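Local coordinates for protein five-membered-cyclitol-phosphate synthase (Streptomyces citricolor, PDB 6K96) that belongs to the myo-inositol-1-phosphate synthase family, assembles as a tetramer and binds nicotinamide-adenine-dinucleotide, at residues E3-A8 against S53-V58; G48-S53 against A307-R312. All blocks are in the same frame, centred on the assembly; numbering follows the deposited sequence.

Contact 1 (E3-A8 against S53-V58); sequences ESIRLA and SDLTFV
Ile5-Ala8 and Leu55-Val58 pair as parallel strands, their short axes twisted by 40° and bridged at Ile5-Leu55, Arg6-Thr56 and Leu7-Phe57. The backbone ladder runs Ile5 N to Asp54 O, Thr56 N to Ile5 O (2.7 Å), Leu7 N to Thr56 O, and Val58 N to Leu7 O (3.1 Å). At its start the Ile5 N-H comes in above the carbonyl plane of Asp54, whereas Leu7 N meets Thr56 O almost end-on (C=O...N 165°). Ser4 and Thr56 add a side-chain link, OG to OG1 at 2.8 Å. Ser4 reaches it because its hydroxyl lies opposite its own backbone N (chi1 -168°). On the face of Arg6 and Thr56, Val58 CG1 packs 3.9 Å from Arg6 CB, while the guanidinium turns away toward Lys124 O. The other face is apolar: Ile5 lies alongside Leu55, CD1 to CD1 at 4.0 Å, and Leu7 CD2 touches both Leu55 CG and, 3.9 Å away, Phe57 CE2. Helices 14-31 and 292-313 cover this face, and Phe20 meets the Phe57 ring edge-to-face. Adjacent parallel strands, the first leading into helix 14-31, are characteristic of the NAD-binding Rossmann fold.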
loop_
_atom_site.group_PDB
_atom_site.type_symbol
_atom_site.label_atom_id
_atom_site.label_comp_id
_atom_site.label_asym_id
_atom_site.label_seq_id
_atom_site.Cartn_x
_atom_site.Cartn_y
_atom_site.Cartn_z
ATOM N N GLU B 3 -9.462 25.537 36.812
ATOM C CA GLU B 3 -8.397 25.532 37.878
ATOM C C GLU B 3 -7.231 24.613 37.465
ATOM O O GLU B 3 -7.373 23.377 37.521
ATOM C CB GLU B 3 -8.983 25.141 39.232
ATOM C CG GLU B 3 -8.017 24.397 40.161
ATOM C CD GLU B 3 -6.992 25.174 40.981
ATOM O OE1 GLU B 3 -6.448 26.193 40.476
ATOM O OE2 GLU B 3 -6.719 24.727 42.150
ATOM N N SER B 4 -6.104 25.229 37.118
ATOM C CA SER B 4 -5.023 24.655 36.279
ATOM C C SER B 4 -4.223 23.625 37.095
ATOM O O SER B 4 -3.974 23.880 38.292
ATOM C CB SER B 4 -4.174 25.782 35.732
ATOM O OG SER B 4 -3.294 25.336 34.714
ATOM N N ILE B 5 -3.868 22.492 36.478
ATOM C CA ILE B 5 -2.950 21.456 37.050
ATOM C C ILE B 5 -1.516 21.999 37.125
ATOM O O ILE B 5 -0.959 22.357 36.070
ATOM C CB ILE B 5 -2.897 20.168 36.214
ATOM C CG1 ILE B 5 -4.244 19.459 36.056
ATOM C CG2 ILE B 5 -1.853 19.253 36.809
ATOM C CD1 ILE B 5 -4.218 18.357 34.985
ATOM N N ARG B 6 -0.918 21.974 38.312
ATOM C CA ARG B 6 0.517 22.267 38.527
ATOM C C ARG B 6 1.296 20.947 38.305
ATOM O O ARG B 6 1.226 20.006 39.158
ATOM C CB ARG B 6 0.682 22.944 39.898
ATOM C CG ARG B 6 -0.091 24.251 40.060
ATOM C CD ARG B 6 -0.219 24.760 41.490
ATOM N NE ARG B 6 -0.964 23.858 42.375
ATOM C CZ ARG B 6 -2.277 23.893 42.671
ATOM N NH1 ARG B 6 -3.087 24.795 42.133
ATOM N NH2 ARG B 6 -2.792 22.991 43.497
ATOM N N LEU B 7 1.988 20.847 37.167
ATOM C CA LEU B 7 2.413 19.551 36.596
ATOM C C LEU B 7 3.938 19.497 36.558
ATOM O O LEU B 7 4.561 20.419 36.033
ATOM C CB LEU B 7 1.797 19.359 35.206
ATOM C CG LEU B 7 2.142 18.040 34.507
ATOM C CD1 LEU B 7 1.406 16.872 35.134
ATOM C CD2 LEU B 7 1.847 18.129 33.018
ATOM N N ALA B 8 4.480 18.437 37.161
ATOM C CA ALA B 8 5.928 18.195 37.312
ATOM C C ALA B 8 6.295 17.058 36.362
ATOM O O ALA B 8 5.419 16.193 36.121
ATOM C CB ALA B 8 6.269 17.871 38.736
ATOM N N SER B 53 -6.244 22.253 28.136
ATOM C CA SER B 53 -5.284 23.381 28.065
ATOM C C SER B 53 -4.902 23.858 29.471
ATOM O O SER B 53 -4.089 24.798 29.568
ATOM C CB SER B 53 -5.893 24.497 27.256
ATOM O OG SER B 53 -4.969 24.998 26.302
ATOM N N ASP B 54 -5.479 23.243 30.512
ATOM C CA ASP B 54 -5.453 23.751 31.909
ATOM C C ASP B 54 -4.269 23.115 32.640
ATOM O O ASP B 54 -4.485 22.286 33.560
ATOM C CB ASP B 54 -6.814 23.533 32.576
ATOM C CG ASP B 54 -7.918 24.421 31.986
ATOM O OD1 ASP B 54 -7.577 25.515 31.510
ATOM O OD2 ASP B 54 -9.109 24.014 31.987
ATOM N N LEU B 55 -3.075 23.533 32.213
ATOM C CA LEU B 55 -1.744 22.922 32.470
ATOM C C LEU B 55 -0.742 24.031 32.808
ATOM O O LEU B 55 -0.476 24.910 31.946
ATOM C CB LEU B 55 -1.288 22.196 31.195
ATOM C CG LEU B 55 -0.824 20.757 31.328
ATOM C CD1 LEU B 55 -1.750 19.967 32.223
ATOM C CD2 LEU B 55 -0.775 20.107 29.962
ATOM N N THR B 56 -0.154 23.964 33.994
ATOM C CA THR B 56 0.975 24.846 34.372
ATOM C C THR B 56 2.165 23.939 34.679
ATOM O O THR B 56 2.079 23.158 35.590
ATOM C CB THR B 56 0.586 25.785 35.519
ATOM O OG1 THR B 56 -0.783 25.589 35.866
ATOM C CG2 THR B 56 0.783 27.248 35.173
ATOM N N PHE B 57 3.201 23.967 33.864
ATOM C CA PHE B 57 4.438 23.220 34.133
ATOM C C PHE B 57 5.174 23.986 35.226
ATOM O O PHE B 57 5.401 25.190 35.043
ATOM C CB PHE B 57 5.238 23.103 32.843
ATOM C CG PHE B 57 4.587 22.205 31.825
ATOM C CD1 PHE B 57 3.558 22.675 31.022
ATOM C CD2 PHE B 57 4.959 20.871 31.718
ATOM C CE1 PHE B 57 2.914 21.837 30.132
ATOM C CE2 PHE B 57 4.357 20.052 30.781
ATOM C CZ PHE B 57 3.332 20.537 29.995
ATOM N N VAL B 58 5.540 23.330 36.330
ATOM C CA VAL B 58 6.097 24.036 37.523
ATOM C C VAL B 58 7.505 23.505 37.801
ATOM O O VAL B 58 8.317 24.194 38.475
ATOM C CB VAL B 58 5.153 23.879 38.726
ATOM C CG1 VAL B 58 3.849 24.639 38.474
ATOM C CG2 VAL B 58 4.868 22.411 39.071
#

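Contact 2 (G48-S53 against A307-R312)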
loop_
_atom_site.group_PDB
_atom_site.type_symbol
_atom_site.label_atom_id
_atom_site.label_comp_id
_atom_site.label_asym_id
_atom_site.label_seq_id
_atom_site.Cartn_x
_atom_site.Cartn_y
_atom_site.Cartn_z
ATOM N N GLY B 48 -13.051 16.024 35.687
ATOM C CA GLY B 48 -13.293 16.891 36.852
ATOM C C GLY B 48 -13.054 18.352 36.496
ATOM O O GLY B 48 -12.163 18.931 37.114
ATOM N N GLY B 49 -13.785 18.882 35.481
ATOM C CA GLY B 49 -13.817 20.302 35.046
ATOM C C GLY B 49 -12.475 20.805 34.495
ATOM O O GLY B 49 -12.397 22.006 34.150
ATOM N N ILE B 50 -11.461 19.937 34.375
ATOM C CA ILE B 50 -10.122 20.304 33.824
ATOM C C ILE B 50 -10.139 20.107 32.320
ATOM O O ILE B 50 -10.340 18.962 31.878
ATOM C CB ILE B 50 -8.951 19.487 34.393
ATOM C CG1 ILE B 50 -9.054 19.304 35.903
ATOM C CG2 ILE B 50 -7.664 20.173 33.967
ATOM C CD1 ILE B 50 -8.075 18.320 36.414
ATOM N N GLY B 51 -9.868 21.198 31.608
ATOM C CA GLY B 51 -9.765 21.252 30.146
ATOM C C GLY B 51 -8.412 20.798 29.678
ATOM O O GLY B 51 -7.471 20.727 30.471
ATOM N N VAL B 52 -8.323 20.606 28.380
ATOM C CA VAL B 52 -7.138 19.993 27.730
ATOM C C VAL B 52 -5.964 20.994 27.773
ATOM O O VAL B 52 -4.812 20.580 27.513
ATOM C CB VAL B 52 -7.589 19.552 26.330
ATOM C CG1 VAL B 52 -6.661 20.016 25.226
ATOM C CG2 VAL B 52 -7.804 18.051 26.316
ATOM N N SER B 53 -6.244 22.253 28.136
ATOM C CA SER B 53 -5.284 23.381 28.065
ATOM C C SER B 53 -4.902 23.858 29.471
ATOM O O SER B 53 -4.089 24.798 29.568
ATOM C CB SER B 53 -5.893 24.497 27.256
ATOM O OG SER B 53 -4.969 24.998 26.302
ATOM N N ALA B 307 -5.501 11.994 37.416
ATOM C CA ALA B 307 -4.568 12.185 38.550
ATOM C C ALA B 307 -4.987 13.390 39.387
ATOM O O ALA B 307 -5.369 13.192 40.558
ATOM C CB ALA B 307 -3.166 12.360 38.015
ATOM N N ALA B 308 -4.878 14.600 38.829
ATOM C CA ALA B 308 -5.087 15.877 39.556
ATOM C C ALA B 308 -6.482 15.909 40.174
ATOM O O ALA B 308 -6.560 16.171 41.388
ATOM C CB ALA B 308 -4.813 17.061 38.673
ATOM N N ALA B 309 -7.535 15.605 39.414
ATOM C CA ALA B 309 -8.932 15.737 39.896
ATOM C C ALA B 309 -9.152 14.808 41.093
ATOM O O ALA B 309 -9.808 15.210 42.035
ATOM C CB ALA B 309 -9.918 15.452 38.799
ATOM N N ALA B 310 -8.522 13.639 41.070
ATOM C CA ALA B 310 -8.599 12.601 42.126
ATOM C C ALA B 310 -7.899 13.094 43.393
ATOM O O ALA B 310 -8.484 12.980 44.471
ATOM C CB ALA B 310 -8.001 11.313 41.626
ATOM N N ARG B 311 -6.724 13.692 43.267
ATOM C CA ARG B 311 -6.017 14.304 44.423
ATOM C C ARG B 311 -6.844 15.466 45.023
ATOM O O ARG B 311 -6.864 15.603 46.264
ATOM C CB ARG B 311 -4.603 14.723 44.011
ATOM C CG ARG B 311 -3.777 15.257 45.165
ATOM C CD ARG B 311 -2.380 15.593 44.690
ATOM N NE ARG B 311 -1.600 16.233 45.739
ATOM C CZ ARG B 311 -1.540 17.541 45.946
ATOM N NH1 ARG B 311 -2.201 18.402 45.191
ATOM N NH2 ARG B 311 -0.815 17.995 46.934
ATOM N N ARG B 312 -7.470 16.297 44.186
ATOM C CA ARG B 312 -8.360 17.428 44.622
ATOM C C ARG B 312 -9.538 16.858 45.424
ATOM O O ARG B 312 -9.897 17.463 46.426
ATOM C CB ARG B 312 -8.941 18.267 43.470
ATOM C CG ARG B 312 -7.954 18.819 42.450
ATOM C CD ARG B 312 -8.035 20.325 42.290
ATOM N NE ARG B 312 -6.977 20.758 41.401
ATOM C CZ ARG B 312 -7.081 20.887 40.074
ATOM N NH1 ARG B 312 -6.018 21.273 39.375
ATOM N NH2 ARG B 312 -8.229 20.620 39.457
#
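The delta carbon of Ile50 is the main point of contact with the helical residues Ala308, Ala309 and Arg312. It sits 4.2 Å from Ala308 CB and equally far from Ala309 CB, so one methyl group bridges two successive alanines. The backbone is close as well, with Ala309 N 4.1 Å from Ile50 CD1. Extension of the isoleucine accounts for this reach: its CB already faces the helix, and chi2 of 170° carries CD1 outward from CG1. On another flank the Arg312 side chain crosses that of Ile50 at a slant, bringing NH2 to 3.8 Å from CD1. A bend at chi2 (-124°) directs the arginine along this course, and the salt bridge from NH1 to Glu126 OE1 engages its charged end while NH2 packs against hydrocarbon.

Gly48 and Ala309 have the nearest CA atoms of the two segments, 5.4 Å apart, and Gly48 CA lies 4.2 Å from Ala309 CB. With no side chain on Gly48 and only a methyl on Ala309, loop and helix can come this close. No hydrogen bond joins the two segments; polar ties to other residues help place them instead. Gly48 N binds Asp349 OD1 in helix 338-353, and Ile50 O accepts a bond from Arg305 NE, earlier in the same helix as the alanines. Gly49 O is held by Arg46 NH1. Beyond this shell, Ile5 of strand 5-10 touches both Ile50 and Ala308. The turn at Gly48 and strand 50-51 of the small antiparallel pair pack onto helix 292-313 near its C-terminal end, with helix 338-353 and the start of the parallel sheet as neighbours.

From the N terminus, the chain runs through strand 5-10 and helix 14-31, turns through the small hairpin of 46-47 and 50-51, and returns along strand 55-62. Contact 1 closes this excursion, with 44 residues between its segments. Contact 2 begins within it and closes a far longer loop of 253 residues when helix 292-313 arrives, so the two connections cross along the chain. They share Ser53, and their centres are 9 Å apart. Arg312 NH1 also packs 3.1 Å from Glu3 O, where the two contacts meet. Thus two N-terminal strands of the parallel sheet, the hairpin between them and a late helix converge in one region.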